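Long-range contacts in endo-1,4-beta-xylanase (Bacteroides thetaiotaomicron VPI-5482, PDB 3KST), which probably hydrolyses glycosidic bonds in xylan or related plant polysaccharides as a family 43 glycoside hydrolase, and carries a bound calcium ion: residues A[65-70]-A[113-118]; A[122-127]-A[164-169]; A[156-161]-A[168-173]; A[211-216]-A[245-250]; A[266-271]-A[279-284]. All coordinates share one frame; numbering follows the deposited sequence. Where two conformers were deposited one is given.

How the contacts relate
From the N terminus, contact 1 comes first: 113-118 folds back on the end of strand 60-69, closing a loop that holds strands 80-87, 92-99 and 102-108. Contact 2 opens just beyond it, joining 122-127 to 164-169 around most of one four-stranded antiparallel sheet. Contact 3 interlocks with it: 156-161 lies within the loop of contact 2, 168-173 shares Thr168 and Glu169 with it, and Gln158 O meets Lys167 N. Across the molecule, contact 4 closes a loop between 211-216 and 245-250, and contact 5 forms a hairpin from 266-271 and 279-284. These last two adjoin, with Gly250 N facing His267 O, beside predicted catalytic residues.

Contact 1: residues A[65-70]-A[113-118]; sequences GQALSA and GPFRQE
A cis peptide joins Gly113 to Pro114, and directly after it Phe115 N reaches across to Ala67 O in a short, nearly straight hydrogen bond (2.7 Å, 170° at the hydrogen). The donor stands almost on the line of the C=O bond. The same oxygen lies in the plane of the Phe115 ring, at its edge, 3.4 Å from Phe115 CD1, and also receives a CA-H contact from Pro114. Phe115 CG sits beside its own backbone N (chi1 -71°), which brings ring and N-H to one carbonyl. On the apolar side, Ala67 CB packs 4.0 Å from Phe115 CD1, and Leu68 leans on the backbone O of Phe115. Further along, one water accepts from Ser69 N and donates to Phe115 O, extending the link by a bridge. Ala67 and Leu68 both face Phe50 in a classic beta bulge, where strand 60-69 turns a corner; Gln66 NE2 spans it to Leu68 O. Leu68 remains bonded through its backbone to Phe50 of strand 49-55, while Leu68 and Phe115 together rest on Leu95 of strand 92-99 and Ala106 of strand 102-108, so the loop 113-118 packs where strand 60-69 meets strands 92-99 and 102-108.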
# COMPACT_ATOMS: atom_id res chain seq x y z
N GLY A 65 -14.57 9.31 8.42
CA GLY A 65 -14.90 8.51 9.57
C GLY A 65 -13.93 7.37 9.77
O GLY A 65 -12.82 7.34 9.20
N GLN A 66 -14.36 6.42 10.59
CA GLN A 66 -13.54 5.24 10.91
C GLN A 66 -13.97 4.09 10.00
O GLN A 66 -14.96 3.42 10.29
CB GLN A 66 -13.77 4.88 12.36
CG GLN A 66 -12.90 3.74 12.89
CD GLN A 66 -11.62 4.15 13.61
OE1 GLN A 66 -11.41 5.32 13.97
NE2 GLN A 66 -10.79 3.16 13.91
N ALA A 67 -13.22 3.88 8.91
CA ALA A 67 -13.45 2.80 7.93
C ALA A 67 -13.58 1.43 8.60
O ALA A 67 -14.48 0.65 8.25
CB ALA A 67 -12.32 2.76 6.88
N LEU A 68 -12.66 1.15 9.53
CA LEU A 68 -12.67 -0.12 10.25
C LEU A 68 -12.37 0.10 11.73
O LEU A 68 -11.42 0.82 12.08
CB LEU A 68 -11.70 -1.11 9.61
CG LEU A 68 -11.48 -2.47 10.28
CD1 LEU A 68 -11.26 -3.53 9.21
CD2 LEU A 68 -10.33 -2.46 11.29
N SER A 69 -13.21 -0.49 12.59
CA SER A 69 -13.07 -0.46 14.03
C SER A 69 -12.57 -1.87 14.45
O SER A 69 -13.00 -2.92 13.89
CB SER A 69 -14.40 -0.12 14.71
OG SER A 69 -14.91 1.15 14.28
N ALA A 70 -11.66 -1.89 15.41
CA ALA A 70 -11.04 -3.13 15.90
C ALA A 70 -12.05 -4.19 16.33
O ALA A 70 -11.84 -5.37 16.07
CB ALA A 70 -10.11 -2.85 17.02
N GLY A 113 -16.97 2.86 4.60
CA GLY A 113 -17.24 1.85 5.61
C GLY A 113 -18.66 1.95 6.16
O GLY A 113 -19.47 2.72 5.63
N PRO A 114 -18.96 1.22 7.25
CA PRO A 114 -18.05 0.38 8.02
C PRO A 114 -17.61 -0.91 7.33
O PRO A 114 -18.46 -1.67 6.86
CB PRO A 114 -18.85 0.07 9.28
CG PRO A 114 -20.27 0.05 8.83
CD PRO A 114 -20.35 1.07 7.72
N PHE A 115 -16.29 -1.14 7.27
CA PHE A 115 -15.75 -2.42 6.80
C PHE A 115 -15.80 -3.37 7.98
O PHE A 115 -15.39 -3.00 9.08
CB PHE A 115 -14.31 -2.31 6.28
CG PHE A 115 -14.21 -1.59 4.97
CD1 PHE A 115 -14.24 -0.20 4.94
CD2 PHE A 115 -14.10 -2.29 3.75
CE1 PHE A 115 -14.17 0.49 3.73
CE2 PHE A 115 -14.01 -1.61 2.54
CZ PHE A 115 -14.05 -0.19 2.53
N ARG A 116 -16.35 -4.57 7.78
CA ARG A 116 -16.44 -5.55 8.84
C ARG A 116 -16.10 -6.95 8.37
O ARG A 116 -16.21 -7.26 7.18
CB ARG A 116 -17.88 -5.58 9.41
CG ARG A 116 -18.34 -4.26 9.98
CD ARG A 116 -19.73 -4.33 10.54
NE ARG A 116 -20.77 -4.47 9.51
CZ ARG A 116 -22.09 -4.55 9.74
NH1 ARG A 116 -22.59 -4.45 10.98
NH2 ARG A 116 -22.94 -4.71 8.72
N GLN A 117 -15.68 -7.76 9.33
CA GLN A 117 -15.54 -9.19 9.12
C GLN A 117 -16.75 -9.87 9.76
O GLN A 117 -17.13 -9.52 10.90
CB GLN A 117 -14.31 -9.73 9.81
CG GLN A 117 -13.00 -9.16 9.29
CD GLN A 117 -11.84 -9.94 9.85
OE1 GLN A 117 -11.69 -10.07 11.06
NE2 GLN A 117 -10.99 -10.47 8.95
N GLU A 118 -17.35 -10.82 9.04
CA GLU A 118 -18.45 -11.65 9.60
C GLU A 118 -17.88 -12.56 10.69
O GLU A 118 -18.43 -12.63 11.79
CB GLU A 118 -19.16 -12.41 8.48
CG GLU A 118 -19.93 -11.46 7.58
CD GLU A 118 -20.68 -12.12 6.42
OE1 GLU A 118 -20.33 -13.25 6.05
OE2 GLU A 118 -21.60 -11.47 5.85
O HOH W 1 -15.66 -1.26 11.45

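Contact 2: residues A[122-127]-A[164-169]; sequences PIWSEK and MSIKTE
Ile123 and Trp124 meet Ile166 and Thr168 where two loops of the family 43 five-bladed beta-propeller come together at the surface. One loop leads into strand 129-135, and the other connects strands 152-158 and 172-175 of the same four-stranded sheet. Ile166 sends CD1 over the six-membered ring of Trp124, a CH-pi contact 3.9 Å from the ring centroid and 17° off its normal. Glu126 CB lies against the opposite face, so the indole is sandwiched between two aliphatic groups. Thr168 CG2 approaches the ring obliquely, 3.9 Å from Trp124 CE3. Ile123 places its CG2 anti to the backbone N, and this methyl reaches Ile166 CG2 at 3.9 Å and the peptide around Met164 O. Polar atoms of the two backbones are joined through water. One water donates to Ile123 O and accepts from Ile166 N at 2.8 Å; a second donates to Ile123 O (2.7 Å) and Met164 O, and accepts from Ser165 OG. Ile123 O is therefore gripped by two waters. Further out, Ile123 is bonded through its backbone to Ile103, while Ile166 packs on Phe145 and Ala157. The indole also touches Leu171 and Arg147, and Arg147 forms a salt bridge to Glu126, the residue beneath the ring. The rotation of Trp124 is further fixed by NE1, bonded to Ser128 OG, the same hydroxyl that bonds Glu126 O.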
# COMPACT_ATOMS: atom_id res chain seq x y z
N PRO A 122 -8.08 -14.17 10.47
CA PRO A 122 -7.27 -13.78 9.33
C PRO A 122 -7.47 -14.76 8.15
O PRO A 122 -8.17 -15.78 8.27
CB PRO A 122 -5.85 -13.87 9.90
CG PRO A 122 -5.93 -14.92 10.86
CD PRO A 122 -7.29 -14.89 11.47
N ILE A 123 -6.85 -14.43 7.02
CA ILE A 123 -6.91 -15.20 5.76
C ILE A 123 -6.25 -16.58 5.96
O ILE A 123 -6.79 -17.60 5.53
CB ILE A 123 -6.23 -14.37 4.61
CG1 ILE A 123 -7.06 -13.12 4.28
CG2 ILE A 123 -5.97 -15.15 3.34
CD1 ILE A 123 -6.20 -12.00 3.67
N TRP A 124 -5.09 -16.59 6.63
CA TRP A 124 -4.36 -17.81 6.99
C TRP A 124 -3.63 -17.60 8.33
O TRP A 124 -3.53 -16.47 8.82
CB TRP A 124 -3.44 -18.26 5.84
CG TRP A 124 -2.14 -17.49 5.68
CD1 TRP A 124 -1.94 -16.13 5.86
CD2 TRP A 124 -0.91 -18.02 5.20
NE1 TRP A 124 -0.64 -15.82 5.59
CE2 TRP A 124 0.02 -16.95 5.17
CE3 TRP A 124 -0.48 -19.30 4.84
CZ2 TRP A 124 1.35 -17.14 4.77
CZ3 TRP A 124 0.84 -19.48 4.44
CH2 TRP A 124 1.74 -18.40 4.41
N SER A 125 -3.08 -18.67 8.90
CA SER A 125 -2.49 -18.64 10.25
C SER A 125 -1.08 -18.09 10.42
O SER A 125 -0.75 -17.65 11.53
CB SER A 125 -2.56 -20.04 10.88
OG SER A 125 -1.78 -20.97 10.15
N GLU A 126 -0.25 -18.15 9.38
CA GLU A 126 1.14 -17.66 9.49
C GLU A 126 1.18 -16.15 9.53
O GLU A 126 0.50 -15.51 8.73
CB GLU A 126 2.00 -18.09 8.30
CG GLU A 126 3.51 -17.78 8.48
CD GLU A 126 4.39 -18.32 7.37
OE1 GLU A 126 4.24 -19.52 7.01
OE2 GLU A 126 5.23 -17.57 6.82
N LYS A 127 2.05 -15.63 10.41
CA LYS A 127 2.30 -14.19 10.53
C LYS A 127 2.66 -13.60 9.16
O LYS A 127 3.45 -14.16 8.39
CB LYS A 127 3.41 -13.87 11.53
CG LYS A 127 3.08 -14.02 12.99
CD LYS A 127 4.22 -13.50 13.86
CE LYS A 127 4.08 -13.94 15.32
NZ LYS A 127 5.11 -13.34 16.22
N MSE A 164 -11.24 -14.63 0.23
CA MSE A 164 -11.19 -14.85 1.66
C MSE A 164 -10.01 -15.75 2.07
O MSE A 164 -9.62 -15.79 3.21
CB MSE A 164 -12.54 -15.49 2.08
CG MSE A 164 -13.00 -15.16 3.46
SE MSE A 164 -13.82 -13.39 3.62
CE MSE A 164 -13.17 -12.56 2.00
N SER A 165 -9.48 -16.52 1.12
CA SER A 165 -8.38 -17.46 1.40
C SER A 165 -7.36 -17.44 0.29
O SER A 165 -7.68 -17.06 -0.85
CB SER A 165 -8.93 -18.89 1.44
OG SER A 165 -9.99 -19.05 2.36
N ILE A 166 -6.14 -17.85 0.63
CA ILE A 166 -5.08 -18.06 -0.37
C ILE A 166 -4.97 -19.55 -0.66
O ILE A 166 -5.28 -20.37 0.20
CB ILE A 166 -3.70 -17.49 0.04
CG1 ILE A 166 -3.15 -18.05 1.35
CG2 ILE A 166 -3.77 -15.97 0.17
CD1 ILE A 166 -1.63 -17.78 1.47
N LYS A 167 -4.55 -19.88 -1.88
CA LYS A 167 -4.30 -21.25 -2.29
C LYS A 167 -2.85 -21.47 -1.97
O LYS A 167 -1.99 -21.07 -2.75
CB LYS A 167 -4.60 -21.43 -3.78
CG LYS A 167 -6.04 -21.23 -4.12
CD LYS A 167 -6.29 -21.64 -5.57
CE LYS A 167 -7.76 -21.68 -5.87
NZ LYS A 167 -7.99 -22.48 -7.11
N THR A 168 -2.57 -22.10 -0.83
CA THR A 168 -1.17 -22.28 -0.37
C THR A 168 -0.26 -23.06 -1.30
O THR A 168 0.95 -22.80 -1.30
CB THR A 168 -1.05 -22.78 1.08
OG1 THR A 168 -1.71 -24.03 1.25
CG2 THR A 168 -1.69 -21.76 2.05
N GLU A 169 -0.82 -23.96 -2.11
CA GLU A 169 -0.03 -24.66 -3.12
C GLU A 169 0.52 -23.73 -4.24
O GLU A 169 1.40 -24.15 -4.99
CB GLU A 169 -0.82 -25.83 -3.75
CG GLU A 169 -1.93 -25.50 -4.79
CD GLU A 169 -3.22 -24.90 -4.25
OE1 GLU A 169 -3.44 -24.84 -3.01
OE2 GLU A 169 -4.04 -24.51 -5.11
O HOH W 2 -5.97 -19.15 3.11
O HOH W 3 -9.38 -18.22 4.94

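Contact 3: residues A[156-161]-A[168-173]; sequences VAQMTD and TETLNQ
Val156 and Asn172 form an antiparallel hydrogen-bonded pair, Val156 N bonding Asn172 O and Asn172 N bonding Val156 O, both at 2.9 Å, and Leu171 CA adds a CA-H contact to Val156 O. Beyond this pair, regular strand pairing gives way to a side chain: Gln158 N donates to Thr170 OG1 at 2.8 Å. That hydroxyl in turn bonds Lys167 O, so it relays one backbone N-H to another backbone carbonyl. Thr170 OG1 stands between its backbone N and carbonyl carbon (chi1 69°), which leaves CG2 to lie across the Gln158 side chain, 3.8 Å from Gln158 OE1. Val156 and Asn172 run side by side on one face, with Val156 CG1 3.6 Å from Asn172 CB. The Asn172 amide folds back over its own chain; ND2 bonds Thr170 O at 2.9 Å from above the carbonyl plane. Toward the other face, Leu171 CD2 curls back to Ala157 CB (4.1 Å). The pair completes a four-stranded antiparallel propeller blade, with 172-175 as its outermost strand in this chain. Ala157 is bonded through its backbone to Leu143 on the inner neighbour, strand 141-148; Leu171 packs on Phe145 and Trp155, while Val156 and Asn172 both touch Met226 in a loop.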
# COMPACT_ATOMS: atom_id res chain seq x y z
N VAL A 156 3.77 -14.21 -2.98
CA VAL A 156 2.50 -14.12 -3.65
C VAL A 156 1.85 -15.49 -3.61
O VAL A 156 2.57 -16.51 -3.50
CB VAL A 156 2.67 -13.65 -5.12
CG1 VAL A 156 3.51 -14.71 -5.93
CG2 VAL A 156 1.30 -13.34 -5.80
N ALA A 157 0.51 -15.49 -3.63
CA ALA A 157 -0.29 -16.71 -3.79
C ALA A 157 -1.59 -16.34 -4.48
O ALA A 157 -2.07 -15.24 -4.33
CB ALA A 157 -0.59 -17.34 -2.45
N GLN A 158 -2.15 -17.27 -5.24
CA GLN A 158 -3.46 -17.07 -5.85
C GLN A 158 -4.50 -17.14 -4.72
O GLN A 158 -4.33 -17.92 -3.77
CB GLN A 158 -3.72 -18.19 -6.86
CG GLN A 158 -5.00 -18.06 -7.64
CD GLN A 158 -5.30 -19.29 -8.48
OE1 GLN A 158 -4.40 -20.07 -8.80
NE2 GLN A 158 -6.57 -19.46 -8.86
N MSE A 159 -5.54 -16.31 -4.82
CA MSE A 159 -6.64 -16.35 -3.84
C MSE A 159 -7.75 -17.26 -4.36
O MSE A 159 -7.85 -17.54 -5.56
CB MSE A 159 -7.26 -14.96 -3.58
CG MSE A 159 -6.29 -13.89 -3.11
SE MSE A 159 -7.16 -12.55 -2.01
CE MSE A 159 -7.25 -13.57 -0.40
N THR A 160 -8.61 -17.69 -3.45
CA THR A 160 -9.84 -18.39 -3.84
C THR A 160 -10.79 -17.36 -4.51
O THR A 160 -10.54 -16.14 -4.49
CB THR A 160 -10.49 -19.09 -2.64
OG1 THR A 160 -10.71 -18.14 -1.59
CG2 THR A 160 -9.57 -20.20 -2.09
N ASP A 161 -11.89 -17.86 -5.08
CA ASP A 161 -12.88 -17.03 -5.80
C ASP A 161 -13.52 -15.98 -4.88
O ASP A 161 -13.80 -14.87 -5.32
CB ASP A 161 -14.03 -17.89 -6.40
CG ASP A 161 -13.56 -18.91 -7.47
OD1 ASP A 161 -12.62 -18.65 -8.25
OD2 ASP A 161 -14.19 -20.00 -7.56
N THR A 168 -2.57 -22.10 -0.83
CA THR A 168 -1.17 -22.28 -0.37
C THR A 168 -0.26 -23.06 -1.30
O THR A 168 0.95 -22.80 -1.30
CB THR A 168 -1.05 -22.78 1.08
OG1 THR A 168 -1.71 -24.03 1.25
CG2 THR A 168 -1.69 -21.76 2.05
N GLU A 169 -0.82 -23.96 -2.11
CA GLU A 169 -0.03 -24.66 -3.12
C GLU A 169 0.52 -23.73 -4.24
O GLU A 169 1.40 -24.15 -4.99
CB GLU A 169 -0.82 -25.83 -3.75
CG GLU A 169 -1.93 -25.50 -4.79
CD GLU A 169 -3.22 -24.90 -4.25
OE1 GLU A 169 -3.44 -24.84 -3.01
OE2 GLU A 169 -4.04 -24.51 -5.11
N THR A 170 -0.02 -22.52 -4.38
CA THR A 170 0.46 -21.54 -5.37
C THR A 170 1.50 -20.55 -4.78
O THR A 170 1.95 -19.66 -5.52
CB THR A 170 -0.69 -20.75 -6.02
OG1 THR A 170 -1.28 -19.88 -5.05
CG2 THR A 170 -1.75 -21.72 -6.60
N LEU A 171 1.88 -20.70 -3.50
CA LEU A 171 2.92 -19.85 -2.89
C LEU A 171 4.17 -19.76 -3.75
O LEU A 171 4.68 -20.79 -4.23
CB LEU A 171 3.31 -20.27 -1.48
CG LEU A 171 2.35 -19.84 -0.38
CD1 LEU A 171 2.48 -20.68 0.87
CD2 LEU A 171 2.58 -18.30 -0.08
N ASN A 172 4.61 -18.53 -3.98
CA ASN A 172 5.82 -18.19 -4.73
C ASN A 172 6.55 -17.03 -4.06
O ASN A 172 5.91 -16.07 -3.60
CB ASN A 172 5.47 -17.78 -6.16
CG ASN A 172 5.37 -18.95 -7.10
OD1 ASN A 172 6.38 -19.41 -7.64
ND2 ASN A 172 4.15 -19.41 -7.36
N GLN A 173 7.87 -17.11 -4.06
CA GLN A 173 8.71 -16.07 -3.48
C GLN A 173 9.05 -15.01 -4.54
O GLN A 173 9.60 -15.34 -5.61
CB GLN A 173 9.98 -16.67 -2.88
CG GLN A 173 10.91 -15.59 -2.36
CD GLN A 173 12.09 -16.17 -1.67
OE1 GLN A 173 11.95 -16.85 -0.67
NE2 GLN A 173 13.29 -15.85 -2.17

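Contact 4: residues A[211-216]-A[245-250]; sequences ENKGYG and GLVGTG
The Tyr215 ring meets the Gly250 backbone obliquely, Tyr215 CD2 lying 3.5 Å from Gly250 CA, while Gly248 O lies near the ring plane at its edge. With CG anti to the backbone N (chi1 -160°), the ring is carried inward along 248-250. There its OH bonds Glu190 OE2, the predicted proton donor, and the ring meets that of His267 with planes about 10° apart. The contact thus borders what is probably the catalytic centre of the five-bladed propeller. Its outer part rests on a type I beta turn from Asn212 to Tyr215, overlaid by an Asx turn in which Asn212 OD1 accepts from Gly214 N. The turn presents Lys213 O to Gly248 N at 2.9 Å, the donor lying above the carbonyl plane (40° out of it). A water also donates to Lys213 O and, at 2.7 Å, to Tyr215 O, and accepts from Thr249 N. It gives Tyr215 O a donor close to where Thr249 O, another acceptor, comes within 3.0 Å of it. Nearer the surface, Lys213 and Val247 run side by side in the same direction, with Lys213 CG 3.7 Å from Val247 CG2.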
# COMPACT_ATOMS: atom_id res chain seq x y z
N GLU A 211 12.02 2.85 9.86
CA GLU A 211 12.70 3.84 10.70
C GLU A 211 13.96 4.44 10.10
O GLU A 211 14.40 5.48 10.56
CB GLU A 211 12.99 3.25 12.08
CG GLU A 211 11.70 3.03 12.89
CD GLU A 211 11.94 2.57 14.32
OE1 GLU A 211 13.11 2.27 14.70
OE2 GLU A 211 10.94 2.52 15.07
N ASN A 212 14.54 3.78 9.10
CA ASN A 212 15.75 4.30 8.47
C ASN A 212 15.43 5.47 7.56
O ASN A 212 14.46 5.40 6.79
CB ASN A 212 16.46 3.21 7.64
CG ASN A 212 17.91 3.53 7.41
OD1 ASN A 212 18.26 4.08 6.39
ND2 ASN A 212 18.76 3.22 8.39
N LYS A 213 16.25 6.52 7.57
CA LYS A 213 16.04 7.65 6.63
C LYS A 213 16.12 7.24 5.16
O LYS A 213 15.61 7.95 4.31
CB LYS A 213 17.02 8.83 6.88
CG LYS A 213 16.78 9.51 8.17
CD LYS A 213 17.89 10.49 8.46
CE LYS A 213 17.67 11.21 9.75
NZ LYS A 213 18.88 11.99 10.08
N GLY A 214 16.81 6.11 4.90
CA GLY A 214 16.98 5.49 3.61
C GLY A 214 15.93 4.48 3.19
O GLY A 214 16.13 3.76 2.16
N TYR A 215 14.82 4.40 3.95
CA TYR A 215 13.62 3.66 3.47
C TYR A 215 13.38 4.19 2.05
O TYR A 215 13.45 5.42 1.81
CB TYR A 215 12.39 3.97 4.33
CG TYR A 215 11.23 2.99 4.28
CD1 TYR A 215 11.42 1.61 4.46
CD2 TYR A 215 9.92 3.45 4.21
CE1 TYR A 215 10.32 0.71 4.48
CE2 TYR A 215 8.82 2.55 4.23
CZ TYR A 215 9.04 1.19 4.36
OH TYR A 215 7.98 0.33 4.39
N GLY A 216 13.15 3.27 1.11
CA GLY A 216 12.97 3.65 -0.28
C GLY A 216 12.18 2.67 -1.11
O GLY A 216 11.95 1.55 -0.68
N GLY A 245 13.22 17.75 1.19
CA GLY A 245 14.07 17.18 2.22
C GLY A 245 13.33 16.11 3.02
O GLY A 245 13.75 15.79 4.13
N LEU A 246 12.23 15.56 2.47
CA LEU A 246 11.50 14.47 3.14
C LEU A 246 12.41 13.24 3.09
O LEU A 246 13.09 13.05 2.09
CB LEU A 246 10.15 14.14 2.48
CG LEU A 246 9.11 15.27 2.61
CD1 LEU A 246 7.93 15.01 1.71
CD2 LEU A 246 8.69 15.51 4.07
N VAL A 247 12.48 12.52 4.20
CA VAL A 247 13.29 11.28 4.33
C VAL A 247 12.39 10.16 4.87
O VAL A 247 11.25 10.42 5.28
CB VAL A 247 14.52 11.44 5.24
CG1 VAL A 247 15.47 12.55 4.66
CG2 VAL A 247 14.14 11.71 6.70
N GLY A 248 12.90 8.92 4.89
CA GLY A 248 12.07 7.77 5.29
C GLY A 248 10.88 7.56 4.35
O GLY A 248 9.80 7.16 4.80
N THR A 249 11.09 7.82 3.04
CA THR A 249 10.07 7.78 2.01
C THR A 249 9.75 6.38 1.51
O THR A 249 10.58 5.74 0.88
CB THR A 249 10.40 8.68 0.79
OG1 THR A 249 11.59 8.21 0.14
CG2 THR A 249 10.53 10.17 1.21
N GLY A 250 8.54 5.92 1.79
CA GLY A 250 8.16 4.57 1.35
C GLY A 250 6.75 4.13 1.65
O GLY A 250 5.90 4.95 2.04
O HOH W 4 14.01 8.02 1.99

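Contact 5: residues A[266-271]-A[279-284]; sequences FHAHWS and TSYIKD
Phe266 and Tyr281 are cross-strand neighbours in the antiparallel hairpin of strands 262-268 and 279-287, and their side chains cross at an angle. Tyr281 CB sits over one face of the Phe266 ring, a CH-pi contact 4.2 Å from the centroid and 25° off the normal. Phe266 holds its CG between backbone N and carbonyl carbon (chi1 61°), swinging the ring toward the partner strand, where Lys283 CD also meets CE1 obliquely at 3.6 Å. The lysine chain bends away beyond this, and NZ forms a salt bridge with Asp241 and a bond to Gly297 O. The Tyr281 ring leans the other way, its CE2 3.9 Å from Ala268 CB. Beneath these groups, Phe266 and Tyr281 exchange two backbone bonds, the one from Tyr281 N to Phe266 O being 2.7 Å; Ala268 N also donates to Thr279 O, while the return bond from Thr279 N to Ala268 O is weak. On the opposite face, His267 and Ser280 form a non-hydrogen-bonded pair, and His267 ND1 bonds the backbone N of Asp26, the predicted proton acceptor. At the turn end of the hairpin, Thr279 CG2 touches the edge of the Trp270 indole, and a water joins His269 O to Thr279 OG1 and Tyr281 OH, 2.7 Å from each hydroxyl oxygen.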
# COMPACT_ATOMS: atom_id res chain seq x y z
N PHE A 266 2.79 8.18 -0.85
CA PHE A 266 3.78 7.55 0.02
C PHE A 266 3.91 8.34 1.32
O PHE A 266 3.48 9.48 1.37
CB PHE A 266 5.17 7.47 -0.66
CG PHE A 266 5.75 8.82 -1.02
CD1 PHE A 266 5.40 9.45 -2.21
CD2 PHE A 266 6.61 9.48 -0.14
CE1 PHE A 266 5.91 10.71 -2.53
CE2 PHE A 266 7.16 10.75 -0.44
CZ PHE A 266 6.80 11.37 -1.66
N HIS A 267 4.49 7.70 2.33
CA HIS A 267 4.76 8.37 3.60
C HIS A 267 6.21 8.81 3.70
O HIS A 267 7.08 8.42 2.90
CB HIS A 267 4.35 7.52 4.81
CG HIS A 267 5.24 6.36 5.10
ND1 HIS A 267 4.78 5.06 5.12
CD2 HIS A 267 6.57 6.29 5.37
CE1 HIS A 267 5.78 4.25 5.41
NE2 HIS A 267 6.88 4.97 5.55
N ALA A 268 6.49 9.60 4.72
CA ALA A 268 7.83 10.03 5.06
C ALA A 268 7.86 10.27 6.57
O ALA A 268 6.81 10.39 7.20
CB ALA A 268 8.17 11.28 4.30
N HIS A 269 9.06 10.31 7.15
CA HIS A 269 9.19 10.68 8.56
C HIS A 269 8.60 12.07 8.82
O HIS A 269 8.44 12.88 7.87
CB HIS A 269 10.65 10.67 9.03
CG HIS A 269 11.29 9.32 9.02
ND1 HIS A 269 12.65 9.13 9.01
CD2 HIS A 269 10.74 8.08 9.00
CE1 HIS A 269 12.92 7.84 9.01
NE2 HIS A 269 11.77 7.17 9.00
N TRP A 270 8.22 12.30 10.07
CA TRP A 270 7.71 13.61 10.50
C TRP A 270 8.67 14.73 10.10
O TRP A 270 8.24 15.76 9.59
CB TRP A 270 7.44 13.62 12.00
CG TRP A 270 7.09 14.94 12.50
CD1 TRP A 270 7.89 15.75 13.23
CD2 TRP A 270 5.89 15.69 12.24
NE1 TRP A 270 7.27 16.93 13.48
CE2 TRP A 270 6.04 16.93 12.88
CE3 TRP A 270 4.70 15.42 11.55
CZ2 TRP A 270 5.05 17.92 12.84
CZ3 TRP A 270 3.72 16.39 11.51
CH2 TRP A 270 3.91 17.63 12.18
N SER A 271 9.96 14.49 10.25
CA SER A 271 11.01 15.47 9.91
C SER A 271 12.34 14.74 10.00
O SER A 271 12.37 13.57 10.37
CB SER A 271 11.00 16.58 10.96
OG SER A 271 11.32 16.02 12.22
N THR A 279 3.63 10.90 7.96
CA THR A 279 2.55 11.54 7.20
C THR A 279 2.78 11.28 5.72
O THR A 279 3.87 10.87 5.33
CB THR A 279 2.44 13.05 7.50
OG1 THR A 279 3.45 13.78 6.77
CG2 THR A 279 2.58 13.33 9.03
N SER A 280 1.74 11.49 4.91
CA SER A 280 1.77 11.11 3.51
C SER A 280 1.80 12.27 2.52
O SER A 280 1.35 13.37 2.83
CB SER A 280 0.65 10.12 3.21
OG SER A 280 0.97 8.88 3.83
N TYR A 281 2.36 11.97 1.36
CA TYR A 281 2.69 12.91 0.27
C TYR A 281 2.41 12.25 -1.08
O TYR A 281 2.30 11.03 -1.17
CB TYR A 281 4.17 13.31 0.35
CG TYR A 281 4.54 14.00 1.65
CD1 TYR A 281 4.35 15.37 1.79
CD2 TYR A 281 5.03 13.29 2.75
CE1 TYR A 281 4.65 16.02 2.98
CE2 TYR A 281 5.33 13.91 3.95
CZ TYR A 281 5.13 15.30 4.06
OH TYR A 281 5.43 15.94 5.23
N ILE A 282 2.33 13.06 -2.13
CA ILE A 282 2.04 12.57 -3.50
C ILE A 282 3.02 13.13 -4.56
O ILE A 282 3.28 14.33 -4.59
CB ILE A 282 0.61 12.90 -3.90
CG1 ILE A 282 -0.41 12.18 -2.99
CG2 ILE A 282 0.34 12.51 -5.38
CD1 ILE A 282 -1.85 12.66 -3.23
N LYS A 283 3.53 12.24 -5.41
CA LYS A 283 4.42 12.59 -6.54
C LYS A 283 3.79 12.03 -7.80
O LYS A 283 2.76 11.34 -7.74
CB LYS A 283 5.84 12.06 -6.28
CG LYS A 283 6.65 12.94 -5.32
CD LYS A 283 8.05 12.36 -4.97
CE LYS A 283 9.10 12.57 -6.06
NZ LYS A 283 9.61 13.98 -6.23
N ASP A 284 4.37 12.35 -8.95
CA ASP A 284 3.92 11.80 -10.21
C ASP A 284 4.45 10.37 -10.37
O ASP A 284 5.44 10.01 -9.75
CB ASP A 284 4.35 12.67 -11.39
CG ASP A 284 3.73 14.05 -11.32
OD1 ASP A 284 2.48 14.12 -11.22
OD2 ASP A 284 4.47 15.03 -11.36
O HOH W 5 6.08 14.30 7.30